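PDB 7A56: envelopment polyprotein from Bovine Schmallenberg virus BH80/Germany/2011, which probably merges the viral envelope with a host-cell membrane during entry, as a class II fusion glycoprotein captured here in its postfusion form. Local coordinates for residues Thr352-Thr357 against Ser380-Gly385; Ala376-Thr381 against Met405-Ser410; Ser388-Cys393 against Ser423-Ser428; Val356-Ile361 against Cys427-Tyr432. All coordinates share one frame; numbering follows the deposited sequence.

Contact 1: Thr352-Thr357 against Ser380-Gly385; sequences TQATVT and STNTIG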
loop_
_atom_site.group_PDB
_atom_site.type_symbol
_atom_site.label_atom_id
_atom_site.label_comp_id
_atom_site.label_asym_id
_atom_site.label_seq_id
_atom_site.Cartn_x
_atom_site.Cartn_y
_atom_site.Cartn_z
ATOM N N THR A 352 2.097 -16.060 -30.790
ATOM C CA THR A 352 1.816 -17.478 -30.842
ATOM C C THR A 352 1.508 -17.896 -29.431
ATOM O O THR A 352 2.168 -17.435 -28.502
ATOM C CB THR A 352 3.023 -18.253 -31.354
ATOM O OG1 THR A 352 3.346 -17.752 -32.647
ATOM C CG2 THR A 352 2.742 -19.734 -31.405
ATOM N N GLN A 353 0.504 -18.736 -29.258
ATOM C CA GLN A 353 0.272 -19.220 -27.902
ATOM C C GLN A 353 1.374 -20.180 -27.475
ATOM O O GLN A 353 1.770 -21.064 -28.240
ATOM C CB GLN A 353 -1.078 -19.901 -27.809
ATOM C CG GLN A 353 -2.146 -18.937 -27.401
ATOM C CD GLN A 353 -3.080 -19.530 -26.372
ATOM O OE1 GLN A 353 -2.954 -20.711 -25.990
ATOM N NE2 GLN A 353 -4.027 -18.712 -25.903
ATOM N N ALA A 354 1.846 -20.021 -26.233
ATOM C CA ALA A 354 2.869 -20.926 -25.716
ATOM C C ALA A 354 2.328 -22.358 -25.566
ATOM O O ALA A 354 1.142 -22.577 -25.340
ATOM C CB ALA A 354 3.391 -20.398 -24.369
ATOM N N THR A 355 3.210 -23.342 -25.714
ATOM C CA THR A 355 2.887 -24.744 -25.419
ATOM C C THR A 355 3.393 -25.079 -24.014
ATOM O O THR A 355 4.595 -25.243 -23.807
ATOM C CB THR A 355 3.514 -25.665 -26.450
ATOM O OG1 THR A 355 3.039 -25.301 -27.744
ATOM C CG2 THR A 355 3.149 -27.163 -26.175
ATOM N N VAL A 356 2.481 -25.156 -23.052
ATOM C CA VAL A 356 2.801 -25.444 -21.651
ATOM C C VAL A 356 2.081 -26.723 -21.259
ATOM O O VAL A 356 0.929 -26.935 -21.651
ATOM C CB VAL A 356 2.402 -24.285 -20.715
ATOM C CG1 VAL A 356 2.748 -24.615 -19.265
ATOM C CG2 VAL A 356 3.075 -22.993 -21.145
ATOM N N THR A 357 2.778 -27.600 -20.531
ATOM C CA THR A 357 2.158 -28.766 -19.921
ATOM C C THR A 357 2.470 -28.775 -18.427
ATOM O O THR A 357 3.588 -28.450 -18.006
ATOM C CB THR A 357 2.636 -30.097 -20.552
ATOM O OG1 THR A 357 4.066 -30.204 -20.436
ATOM C CG2 THR A 357 2.209 -30.215 -22.051
ATOM N N SER A 380 6.411 -27.969 -18.153
ATOM C CA SER A 380 7.176 -27.897 -19.401
ATOM C C SER A 380 6.659 -26.728 -20.237
ATOM O O SER A 380 5.464 -26.428 -20.232
ATOM C CB SER A 380 7.076 -29.195 -20.201
ATOM O OG SER A 380 7.909 -30.185 -19.643
ATOM N N THR A 381 7.571 -26.039 -20.906
ATOM C CA THR A 381 7.167 -24.933 -21.767
ATOM C C THR A 381 8.130 -24.854 -22.935
ATOM O O THR A 381 9.321 -25.168 -22.811
ATOM C CB THR A 381 7.108 -23.592 -20.994
ATOM O OG1 THR A 381 6.779 -22.525 -21.887
ATOM C CG2 THR A 381 8.464 -23.275 -20.276
ATOM N N ASN A 382 7.596 -24.477 -24.091
ATOM C CA ASN A 382 8.447 -24.329 -25.267
ATOM C C ASN A 382 9.076 -22.929 -25.356
ATOM O O ASN A 382 9.831 -22.660 -26.308
ATOM C CB ASN A 382 7.655 -24.692 -26.552
ATOM C CG ASN A 382 6.483 -23.732 -26.854
ATOM O OD1 ASN A 382 5.922 -23.070 -25.985
ATOM N ND2 ASN A 382 6.117 -23.677 -28.113
ATOM N N THR A 383 8.864 -22.081 -24.342
ATOM C CA THR A 383 9.301 -20.695 -24.400
ATOM C C THR A 383 9.332 -20.084 -22.995
ATOM O O THR A 383 8.499 -20.383 -22.148
ATOM C CB THR A 383 8.400 -19.832 -25.323
ATOM O OG1 THR A 383 8.950 -18.515 -25.458
ATOM C CG2 THR A 383 6.934 -19.717 -24.854
ATOM N N ILE A 384 10.286 -19.183 -22.798
ATOM C CA ILE A 384 10.150 -18.171 -21.765
ATOM C C ILE A 384 8.867 -17.419 -22.028
ATOM O O ILE A 384 8.577 -17.062 -23.173
ATOM C CB ILE A 384 11.354 -17.220 -21.811
ATOM C CG1 ILE A 384 12.642 -17.989 -21.470
ATOM C CG2 ILE A 384 11.100 -15.989 -20.884
ATOM C CD1 ILE A 384 13.910 -17.207 -21.803
ATOM N N GLY A 385 8.079 -17.167 -20.987
ATOM C CA GLY A 385 6.846 -16.432 -21.220
ATOM C C GLY A 385 6.164 -16.117 -19.897
ATOM O O GLY A 385 6.755 -16.249 -18.822
HETATM O O HOH W 1 4.748 -21.032 -28.853
#
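Thr355 lies over one face of the Asn382 carboxamide: its CB sits 3.6 Å from Asn382 CG, and its OG1 is on that same side of the plane. Water 1 takes a hydrogen bond from ND2 at the nitrogen end and donates one to Gln353 O, while the CB of Ala354 approaches the oxygen end. Beyond the other face, the chain of Asn382 itself runs on toward Thr383. This is the mouth of an antiparallel beta hairpin, strands 356-365 and 373-381, where a side chain continues the pairing after the strands part. Asn382 has CG between its backbone N and carbonyl carbon (chi1 65°), which folds the amide back across the gap. Asn382 OD1 then accepts from Thr355 N at 2.7 Å, a donor well above the carbonyl plane, while Asn382 N gives its own hydrogen to Thr355 O at 3.1 Å. One amino acid thus grips both polar backbone atoms of Thr355. Deeper in the hairpin, Thr357 and Ser380 form a hydrogen-bonded pair, and between the two sites Val356 faces Thr381 in a non-hydrogen-bonded pair, their side chains side by side. The hydroxyls of Thr357 and Ser380 look past each other: each is hydrogen-bonded to the Asp359 carboxylate, farther along the first strand. Beyond the Asn382 turn, Thr383 OG1 is engaged by Ile53 and Ile384, which leaves its CG2 to meet Ala354 CB at 3.6 Å. The turn itself is pinned by Thr381 OG1, which donates to Thr383 O at 2.8 Å, in the carbonyl plane and on a lone pair.

Contact 2: Ala376-Thr381 against Met405-Ser410; sequences ALKLST and MQSEYS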
loop_
_atom_site.group_PDB
_atom_site.type_symbol
_atom_site.label_atom_id
_atom_site.label_comp_id
_atom_site.label_asym_id
_atom_site.label_seq_id
_atom_site.Cartn_x
_atom_site.Cartn_y
_atom_site.Cartn_z
ATOM N N ALA A 376 3.300 -28.009 -5.329
ATOM C CA ALA A 376 4.461 -28.093 -6.211
ATOM C C ALA A 376 4.015 -28.543 -7.600
ATOM O O ALA A 376 3.379 -29.591 -7.756
ATOM C CB ALA A 376 5.501 -29.070 -5.653
ATOM N N LEU A 377 4.364 -27.763 -8.602
ATOM C CA LEU A 377 4.112 -28.086 -9.994
ATOM C C LEU A 377 5.432 -28.369 -10.704
ATOM O O LEU A 377 6.426 -27.650 -10.512
ATOM C CB LEU A 377 3.385 -26.924 -10.687
ATOM C CG LEU A 377 1.884 -26.755 -10.391
ATOM C CD1 LEU A 377 1.622 -26.280 -8.974
ATOM C CD2 LEU A 377 1.257 -25.767 -11.362
ATOM N N LYS A 378 5.426 -29.387 -11.562
ATOM C CA LYS A 378 6.439 -29.515 -12.606
ATOM C C LYS A 378 5.820 -29.139 -13.956
ATOM O O LYS A 378 4.861 -29.790 -14.406
ATOM C CB LYS A 378 7.023 -30.930 -12.640
ATOM C CG LYS A 378 7.859 -31.280 -11.413
ATOM C CD LYS A 378 9.089 -32.074 -11.814
ATOM C CE LYS A 378 9.823 -32.612 -10.600
ATOM N NZ LYS A 378 9.319 -33.946 -10.131
ATOM N N LEU A 379 6.394 -28.112 -14.588
ATOM C CA LEU A 379 5.912 -27.504 -15.833
ATOM C C LEU A 379 6.922 -27.702 -16.948
ATOM O O LEU A 379 8.130 -27.573 -16.723
ATOM C CB LEU A 379 5.701 -25.993 -15.724
ATOM C CG LEU A 379 4.602 -25.492 -14.815
ATOM C CD1 LEU A 379 4.245 -24.092 -15.209
ATOM C CD2 LEU A 379 3.414 -26.417 -14.906
ATOM N N SER A 380 6.411 -27.969 -18.153
ATOM C CA SER A 380 7.176 -27.897 -19.401
ATOM C C SER A 380 6.659 -26.728 -20.237
ATOM O O SER A 380 5.464 -26.428 -20.232
ATOM C CB SER A 380 7.076 -29.195 -20.201
ATOM O OG SER A 380 7.909 -30.185 -19.643
ATOM N N THR A 381 7.571 -26.039 -20.906
ATOM C CA THR A 381 7.167 -24.933 -21.767
ATOM C C THR A 381 8.130 -24.854 -22.935
ATOM O O THR A 381 9.321 -25.168 -22.811
ATOM C CB THR A 381 7.108 -23.592 -20.994
ATOM O OG1 THR A 381 6.779 -22.525 -21.887
ATOM C CG2 THR A 381 8.464 -23.275 -20.276
ATOM N N MET A 405 14.271 -23.286 -18.530
ATOM C CA MET A 405 15.407 -23.713 -17.720
ATOM C C MET A 405 14.981 -23.985 -16.290
ATOM O O MET A 405 15.838 -24.288 -15.451
ATOM C CB MET A 405 16.526 -22.653 -17.689
ATOM C CG MET A 405 17.020 -22.143 -19.033
ATOM S SD MET A 405 17.718 -23.527 -19.904
ATOM C CE MET A 405 19.064 -24.040 -18.889
ATOM N N GLN A 406 13.692 -23.837 -15.989
ATOM C CA GLN A 406 13.175 -24.160 -14.651
ATOM C C GLN A 406 12.004 -25.130 -14.762
ATOM O O GLN A 406 11.046 -24.864 -15.482
ATOM C CB GLN A 406 12.744 -22.880 -13.907
ATOM C CG GLN A 406 12.258 -23.120 -12.472
ATOM C CD GLN A 406 12.081 -21.834 -11.684
ATOM O OE1 GLN A 406 12.917 -20.911 -11.768
ATOM N NE2 GLN A 406 10.994 -21.768 -10.889
ATOM N N SER A 407 12.067 -26.239 -14.025
ATOM C CA SER A 407 10.995 -27.219 -14.113
ATOM C C SER A 407 10.063 -27.204 -12.910
ATOM O O SER A 407 8.895 -27.579 -13.046
ATOM C CB SER A 407 11.578 -28.619 -14.277
ATOM O OG SER A 407 11.678 -29.240 -13.016
ATOM N N GLU A 408 10.549 -26.770 -11.751
ATOM C CA GLU A 408 9.791 -26.816 -10.504
ATOM C C GLU A 408 9.275 -25.424 -10.157
ATOM O O GLU A 408 10.028 -24.440 -10.208
ATOM C CB GLU A 408 10.664 -27.381 -9.379
ATOM C CG GLU A 408 10.929 -28.857 -9.549
ATOM C CD GLU A 408 11.754 -29.438 -8.412
ATOM O OE1 GLU A 408 12.056 -28.701 -7.439
ATOM O OE2 GLU A 408 12.096 -30.642 -8.488
ATOM N N TYR A 409 7.978 -25.340 -9.859
ATOM C CA TYR A 409 7.280 -24.102 -9.519
ATOM C C TYR A 409 6.417 -24.405 -8.305
ATOM O O TYR A 409 5.893 -25.509 -8.201
ATOM C CB TYR A 409 6.390 -23.616 -10.690
ATOM C CG TYR A 409 7.166 -23.338 -11.954
ATOM C CD1 TYR A 409 7.592 -24.381 -12.773
ATOM C CD2 TYR A 409 7.486 -22.019 -12.325
ATOM C CE1 TYR A 409 8.330 -24.133 -13.912
ATOM C CE2 TYR A 409 8.221 -21.759 -13.478
ATOM C CZ TYR A 409 8.637 -22.812 -14.251
ATOM O OH TYR A 409 9.367 -22.557 -15.359
ATOM N N SER A 410 6.292 -23.475 -7.361
ATOM C CA SER A 410 5.396 -23.728 -6.234
ATOM C C SER A 410 4.448 -22.557 -6.051
ATOM O O SER A 410 4.831 -21.406 -6.248
ATOM C CB SER A 410 6.157 -23.986 -4.928
ATOM O OG SER A 410 7.076 -22.959 -4.672
#
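Two neighbouring strands of a four-stranded antiparallel sheet, 373-381 and 408-414, meet where Leu377 pairs with Tyr409, in what is probably the immunoglobulin-like domain III of class II fusion proteins. Leu377 N donates to Tyr409 O at 2.8 Å and Tyr409 N returns a bond to Leu377 O, making the hydrogen-bonded pair. Leu379 N then reaches Ser407 O at 3.0 Å, just before the second strand begins, and extends the pairing by one more link. The Tyr409 ring carries the side-chain contact. With CG beside the backbone N (chi1 -60°), the ring crosses the Leu379 side chain at about a right angle. Tyr409 CE1 is 3.7 Å from Leu379 CB, and Leu379 CD1 lies over one face, toward the rim; Gln406 NE2, which donates to Glu408 O, is over the opposite face, also toward the rim. The bond from Tyr409 OH to Gln406 O (2.9 Å) fixes the far end of the side chain, while Leu379 and Gln406 at the two faces probably restrict ring turning. Away from Tyr409, Lys378 and Glu408 run side by side, but the attraction between them can only be loose, since Lys378 NZ and Glu408 OE2 are 4.6 Å apart. Strand 356-365 borders 373-381 on its other edge, while Leu377, Leu379 and Tyr409 point into the interior against the second sheet, where Leu377 meets Val424, Leu379 meets Val426 and Val402, and Tyr409 meets Ile400.

Contact 3: Ser388-Cys393 against Ser423-Ser428; sequences SIKSNC and SVSVCS. With PO4 (phosphate ion), chain J.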
loop_
_atom_site.group_PDB
_atom_site.type_symbol
_atom_site.label_atom_id
_atom_site.label_comp_id
_atom_site.label_asym_id
_atom_site.label_seq_id
_atom_site.Cartn_x
_atom_site.Cartn_y
_atom_site.Cartn_z
ATOM N N SER A 388 -1.326 -16.860 -17.584
ATOM C CA SER A 388 -2.381 -16.793 -16.576
ATOM C C SER A 388 -2.413 -18.071 -15.719
ATOM O O SER A 388 -2.383 -19.188 -16.245
ATOM C CB SER A 388 -3.719 -16.610 -17.282
ATOM O OG SER A 388 -4.664 -16.118 -16.379
ATOM N N ILE A 389 -2.487 -17.933 -14.398
ATOM C CA ILE A 389 -2.658 -19.110 -13.546
ATOM C C ILE A 389 -4.045 -19.021 -12.916
ATOM O O ILE A 389 -4.454 -17.951 -12.436
ATOM C CB ILE A 389 -1.496 -19.257 -12.532
ATOM C CG1 ILE A 389 -1.689 -20.513 -11.661
ATOM C CG2 ILE A 389 -1.217 -17.975 -11.717
ATOM C CD1 ILE A 389 -0.415 -20.923 -10.882
ATOM N N LYS A 390 -4.802 -20.122 -12.987
ATOM C CA LYS A 390 -6.136 -20.194 -12.389
ATOM C C LYS A 390 -6.300 -21.463 -11.544
ATOM O O LYS A 390 -5.552 -22.425 -11.691
ATOM C CB LYS A 390 -7.214 -20.118 -13.482
ATOM C CG LYS A 390 -7.151 -18.745 -14.223
ATOM C CD LYS A 390 -8.342 -18.460 -15.072
ATOM C CE LYS A 390 -8.113 -17.148 -15.833
ATOM N NZ LYS A 390 -7.699 -16.002 -14.971
ATOM N N SER A 391 -7.304 -21.470 -10.666
ATOM C CA SER A 391 -7.593 -22.632 -9.835
ATOM C C SER A 391 -9.049 -22.577 -9.394
ATOM O O SER A 391 -9.695 -21.522 -9.443
ATOM C CB SER A 391 -6.658 -22.706 -8.605
ATOM O OG SER A 391 -7.018 -23.725 -7.656
ATOM N N ASN A 392 -9.568 -23.742 -8.987
ATOM C CA ASN A 392 -10.833 -23.743 -8.263
ATOM C C ASN A 392 -10.659 -23.146 -6.871
ATOM O O ASN A 392 -11.616 -22.621 -6.300
ATOM C CB ASN A 392 -11.430 -25.152 -8.184
ATOM C CG ASN A 392 -10.495 -26.158 -7.528
ATOM O OD1 ASN A 392 -9.286 -26.132 -7.734
ATOM N ND2 ASN A 392 -11.053 -27.038 -6.727
ATOM N N CYS A 393 -9.449 -23.171 -6.337
ATOM C CA CYS A 393 -9.169 -22.467 -5.105
ATOM C C CYS A 393 -8.799 -21.023 -5.396
ATOM O O CYS A 393 -8.617 -20.621 -6.551
ATOM C CB CYS A 393 -8.052 -23.175 -4.340
ATOM S SG CYS A 393 -8.422 -24.907 -4.051
ATOM N N SER A 423 -7.738 -28.226 -8.671
ATOM C CA SER A 423 -7.501 -28.003 -10.099
ATOM C C SER A 423 -6.675 -26.741 -10.302
ATOM O O SER A 423 -6.873 -25.751 -9.593
ATOM C CB SER A 423 -8.821 -27.857 -10.854
ATOM O OG SER A 423 -8.591 -28.024 -12.242
ATOM N N VAL A 424 -5.758 -26.772 -11.276
ATOM C CA VAL A 424 -4.910 -25.629 -11.580
ATOM C C VAL A 424 -4.686 -25.600 -13.087
ATOM O O VAL A 424 -4.454 -26.640 -13.717
ATOM C CB VAL A 424 -3.547 -25.670 -10.849
ATOM C CG1 VAL A 424 -2.651 -24.534 -11.358
ATOM C CG2 VAL A 424 -3.712 -25.600 -9.302
ATOM N N SER A 425 -4.743 -24.402 -13.660
ATOM C CA SER A 425 -4.418 -24.222 -15.067
ATOM C C SER A 425 -3.320 -23.180 -15.166
ATOM O O SER A 425 -3.293 -22.212 -14.389
ATOM C CB SER A 425 -5.672 -23.833 -15.897
ATOM O OG SER A 425 -6.031 -22.463 -15.767
ATOM N N VAL A 426 -2.397 -23.399 -16.105
ATOM C CA VAL A 426 -1.340 -22.440 -16.430
ATOM C C VAL A 426 -1.302 -22.277 -17.957
ATOM O O VAL A 426 -1.034 -23.244 -18.671
ATOM C CB VAL A 426 0.020 -22.927 -15.909
ATOM C CG1 VAL A 426 1.097 -21.901 -16.236
ATOM C CG2 VAL A 426 -0.073 -23.213 -14.365
ATOM N N CYS A 427 -1.535 -21.065 -18.446
ATOM C CA CYS A 427 -1.775 -20.843 -19.893
ATOM C C CYS A 427 -2.901 -21.813 -20.277
ATOM O O CYS A 427 -3.931 -21.891 -19.596
ATOM C CB CYS A 427 -0.466 -20.997 -20.679
ATOM S SG CYS A 427 0.604 -19.481 -20.883
ATOM N N SER A 428 -2.762 -22.614 -21.314
ATOM C CA SER A 428 -3.875 -23.496 -21.633
ATOM C C SER A 428 -3.767 -24.876 -20.962
ATOM O O SER A 428 -4.641 -25.716 -21.177
ATOM C CB SER A 428 -4.017 -23.626 -23.164
ATOM O OG SER A 428 -2.916 -24.333 -23.692
HETATM P P PO4 J . -10.447 -15.520 -12.555
HETATM O O1 PO4 J . -11.449 -14.867 -11.642
HETATM O O2 PO4 J . -10.207 -16.950 -12.089
HETATM O O3 PO4 J . -9.132 -14.777 -12.584
HETATM O O4 PO4 J . -10.986 -15.510 -13.966
HETATM O O HOH W 2 -4.721 -20.603 -17.209
#
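Ser388-Ser391 and Ser423-Val426 run antiparallel, 168° between their directions and 4.6 Å apart at closest approach. Lys390 and Ser425 form the hydrogen-bonded pair, N to O at 2.9 Å in each direction, flanked by the non-hydrogen-bonded pairs Ile389-Val426 and Ser391-Val424. Beyond the second strand, Cys427 takes a positive phi (53°) and still gives its N-H to Ser388 O. Water 2 sits here, donating to Ser388 O and Cys427 O and accepting from Ser425 OG. At the other end the chain of Ser391 and Asn392 curls round Ser423. Ser391 OG, anti to its own nitrogen (chi1 172°), donates to Ser423 O at 2.8 Å and accepts from Cys393 N, an ST turn. Asn392 OD1 takes Ser423 N at 2.8 Å from above its carbonyl plane, while ND2 holds Thr421 O. On the inward face Ile389 sets CG1 against both Val424 CG1 and Val426 CG2, each 4.1 Å away, in the core of a beta sandwich. Disulfides join Cys387, near the start of strand 385-391, to Cys427, and Cys393, just past that strand, to Cys415. Lys390, on the other face, lays its CB 3.5 Å from Ser425 OG before its chain leads off to a phosphate ion, where NZ donates to O3 at 3.0 Å and weakly to O4. Lys398 of the same chain and, from the second subunit, Gln197 bind the same ion. The phosphate, probably from the crystallisation liquor, shows that two lysines and a glutamine can hold an anion where two subunits of the postfusion trimer meet, which need not reflect a natural ligand.

Contact 4: Val356-Ile361 against Cys427-Tyr432; sequences VTIDEI and CSASAY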
loop_
_atom_site.group_PDB
_atom_site.type_symbol
_atom_site.label_atom_id
_atom_site.label_comp_id
_atom_site.label_asym_id
_atom_site.label_seq_id
_atom_site.Cartn_x
_atom_site.Cartn_y
_atom_site.Cartn_z
ATOM N N VAL A 356 2.481 -25.156 -23.052
ATOM C CA VAL A 356 2.801 -25.444 -21.651
ATOM C C VAL A 356 2.081 -26.723 -21.259
ATOM O O VAL A 356 0.929 -26.935 -21.651
ATOM C CB VAL A 356 2.402 -24.285 -20.715
ATOM C CG1 VAL A 356 2.748 -24.615 -19.265
ATOM C CG2 VAL A 356 3.075 -22.993 -21.145
ATOM N N THR A 357 2.778 -27.600 -20.531
ATOM C CA THR A 357 2.158 -28.766 -19.921
ATOM C C THR A 357 2.470 -28.775 -18.427
ATOM O O THR A 357 3.588 -28.450 -18.006
ATOM C CB THR A 357 2.636 -30.097 -20.552
ATOM O OG1 THR A 357 4.066 -30.204 -20.436
ATOM C CG2 THR A 357 2.209 -30.215 -22.051
ATOM N N ILE A 358 1.479 -29.150 -17.622
ATOM C CA ILE A 358 1.699 -29.392 -16.194
ATOM C C ILE A 358 2.046 -30.864 -16.025
ATOM O O ILE A 358 1.167 -31.725 -16.035
ATOM C CB ILE A 358 0.487 -29.007 -15.359
ATOM C CG1 ILE A 358 0.205 -27.517 -15.548
ATOM C CG2 ILE A 358 0.749 -29.434 -13.887
ATOM C CD1 ILE A 358 -1.101 -27.039 -14.980
ATOM N N ASP A 359 3.341 -31.165 -15.901
ATOM C CA ASP A 359 3.769 -32.555 -15.922
ATOM C C ASP A 359 3.409 -33.249 -14.625
ATOM O O ASP A 359 3.041 -34.429 -14.629
ATOM C CB ASP A 359 5.275 -32.647 -16.177
ATOM C CG ASP A 359 5.686 -31.939 -17.463
ATOM O OD1 ASP A 359 4.840 -31.877 -18.369
ATOM O OD2 ASP A 359 6.832 -31.449 -17.570
ATOM N N GLU A 360 3.501 -32.541 -13.509
ATOM C CA GLU A 360 2.921 -33.128 -12.310
ATOM C C GLU A 360 2.524 -32.024 -11.355
ATOM O O GLU A 360 2.941 -30.873 -11.500
ATOM C CB GLU A 360 3.856 -34.119 -11.645
ATOM C CG GLU A 360 5.322 -33.826 -11.663
ATOM C CD GLU A 360 6.091 -34.909 -10.909
ATOM O OE1 GLU A 360 6.734 -35.760 -11.570
ATOM O OE2 GLU A 360 6.014 -34.931 -9.650
ATOM N N ILE A 361 1.675 -32.390 -10.398
ATOM C CA ILE A 361 1.190 -31.462 -9.380
ATOM C C ILE A 361 0.948 -32.243 -8.097
ATOM O O ILE A 361 0.256 -33.267 -8.093
ATOM C CB ILE A 361 -0.088 -30.719 -9.824
ATOM C CG1 ILE A 361 -0.644 -29.864 -8.687
ATOM C CG2 ILE A 361 -1.138 -31.699 -10.345
ATOM C CD1 ILE A 361 -1.791 -28.941 -9.141
ATOM N N CYS A 427 -1.535 -21.065 -18.446
ATOM C CA CYS A 427 -1.775 -20.843 -19.893
ATOM C C CYS A 427 -2.901 -21.813 -20.277
ATOM O O CYS A 427 -3.931 -21.891 -19.596
ATOM C CB CYS A 427 -0.466 -20.997 -20.679
ATOM S SG CYS A 427 0.604 -19.481 -20.883
ATOM N N SER A 428 -2.762 -22.614 -21.314
ATOM C CA SER A 428 -3.875 -23.496 -21.633
ATOM C C SER A 428 -3.767 -24.876 -20.962
ATOM O O SER A 428 -4.641 -25.716 -21.177
ATOM C CB SER A 428 -4.017 -23.626 -23.164
ATOM O OG SER A 428 -2.916 -24.333 -23.692
ATOM N N ALA A 429 -2.762 -25.116 -20.119
ATOM C CA ALA A 429 -2.587 -26.441 -19.530
ATOM C C ALA A 429 -3.403 -26.566 -18.249
ATOM O O ALA A 429 -3.574 -25.604 -17.507
ATOM C CB ALA A 429 -1.111 -26.716 -19.232
ATOM N N SER A 430 -3.914 -27.770 -17.999
ATOM C CA SER A 430 -4.697 -28.053 -16.802
ATOM C C SER A 430 -4.177 -29.301 -16.106
ATOM O O SER A 430 -3.664 -30.224 -16.752
ATOM C CB SER A 430 -6.154 -28.280 -17.147
ATOM O OG SER A 430 -6.947 -27.825 -16.087
ATOM N N ALA A 431 -4.361 -29.352 -14.785
ATOM C CA ALA A 431 -4.056 -30.564 -14.032
ATOM C C ALA A 431 -4.830 -30.522 -12.730
ATOM O O ALA A 431 -5.221 -29.447 -12.258
ATOM C CB ALA A 431 -2.558 -30.715 -13.762
ATOM N N TYR A 432 -5.055 -31.709 -12.157
ATOM C CA TYR A 432 -5.757 -31.814 -10.887
ATOM C C TYR A 432 -5.119 -32.895 -10.023
ATOM O O TYR A 432 -4.483 -33.827 -10.527
ATOM C CB TYR A 432 -7.261 -32.067 -11.099
ATOM C CG TYR A 432 -7.618 -33.402 -11.702
ATOM C CD1 TYR A 432 -7.681 -33.578 -13.086
ATOM C CD2 TYR A 432 -7.926 -34.495 -10.882
ATOM C CE1 TYR A 432 -8.034 -34.832 -13.636
ATOM C CE2 TYR A 432 -8.268 -35.737 -11.417
ATOM C CZ TYR A 432 -8.322 -35.899 -12.791
ATOM O OH TYR A 432 -8.662 -37.140 -13.309
HETATM O O HOH W 3 -0.372 -23.921 -22.847
HETATM O O HOH W 4 -0.788 -30.207 -18.639
#
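Ile358 reaches across to Ala431 from its first side-chain carbon onward: Ile358 CB lies 3.8 Å from Ala431 CB. The branch methyl comes closer, with Ile358 CG2 at 3.5 Å from Ala431 CB. The other branch heads a different way, because CG1 stands beside the backbone N (chi1 -61°): Ile358 CG1 meets Ala429 CB at 4.0 Å, and CD1, carried outward by an extended chi2, ends over the backbone between Ala429 O and the carbonyl carbon of Ser430. One isoleucine thus packs on both alanine methyls and on the backbone that joins them through Ser430. The two strands, 356-365 and 429-433, run nearly parallel, 19° apart, with no direct hydrogen bond between them; they are outermost strands of the two four-stranded sheets of a beta sandwich, consistent with the immunoglobulin-like domain III of this fusion-protein class. A classic beta bulge at Asp359 and Glu360, both opposite Lys378, shifts the alternation of side chains, and in consequence Ile361, three residues after Ile358, also faces inward. Ile361 CG2 touches the same methyl, Ala431 CB, at 3.8 Å. Nearer the start, Ala429 CB presses against Val356 O at 3.2 Å, and Val356 CG2 meets Cys427 CB, next to the disulfide with Cys387. Waters bridge the sheet edges: water 3 accepts from Val356 N and is hydrogen-bonded to Ser428 OG, while water 4 accepts from Ile358 N at 2.7 Å and donates weakly to Ser430 O.

The four contacts illustrate how a beta sandwich is assembled: contacts 1 and 2 join neighbours within one sheet, contact 3 does so in the other, and contact 4 bridges the two. Strand 373-381 serves both contact 1 and contact 2, whose centres are about 12 Å apart. Contacts 3 and 4 lie nearer, about 8 Å between centres, and are coupled by the backbone pair Val424 N and Ala431 O, 2.9 Å apart. Between the sheets, Leu379 CD1 of contact 2 meets Val426 CG1 of contact 3 at 4.0 Å; within its own sheet, Leu379 CD2 meets Ile358 CG1 on the neighbouring strand at 3.5 Å. Among these contacts, the phosphate touches contact 3, on its outward face.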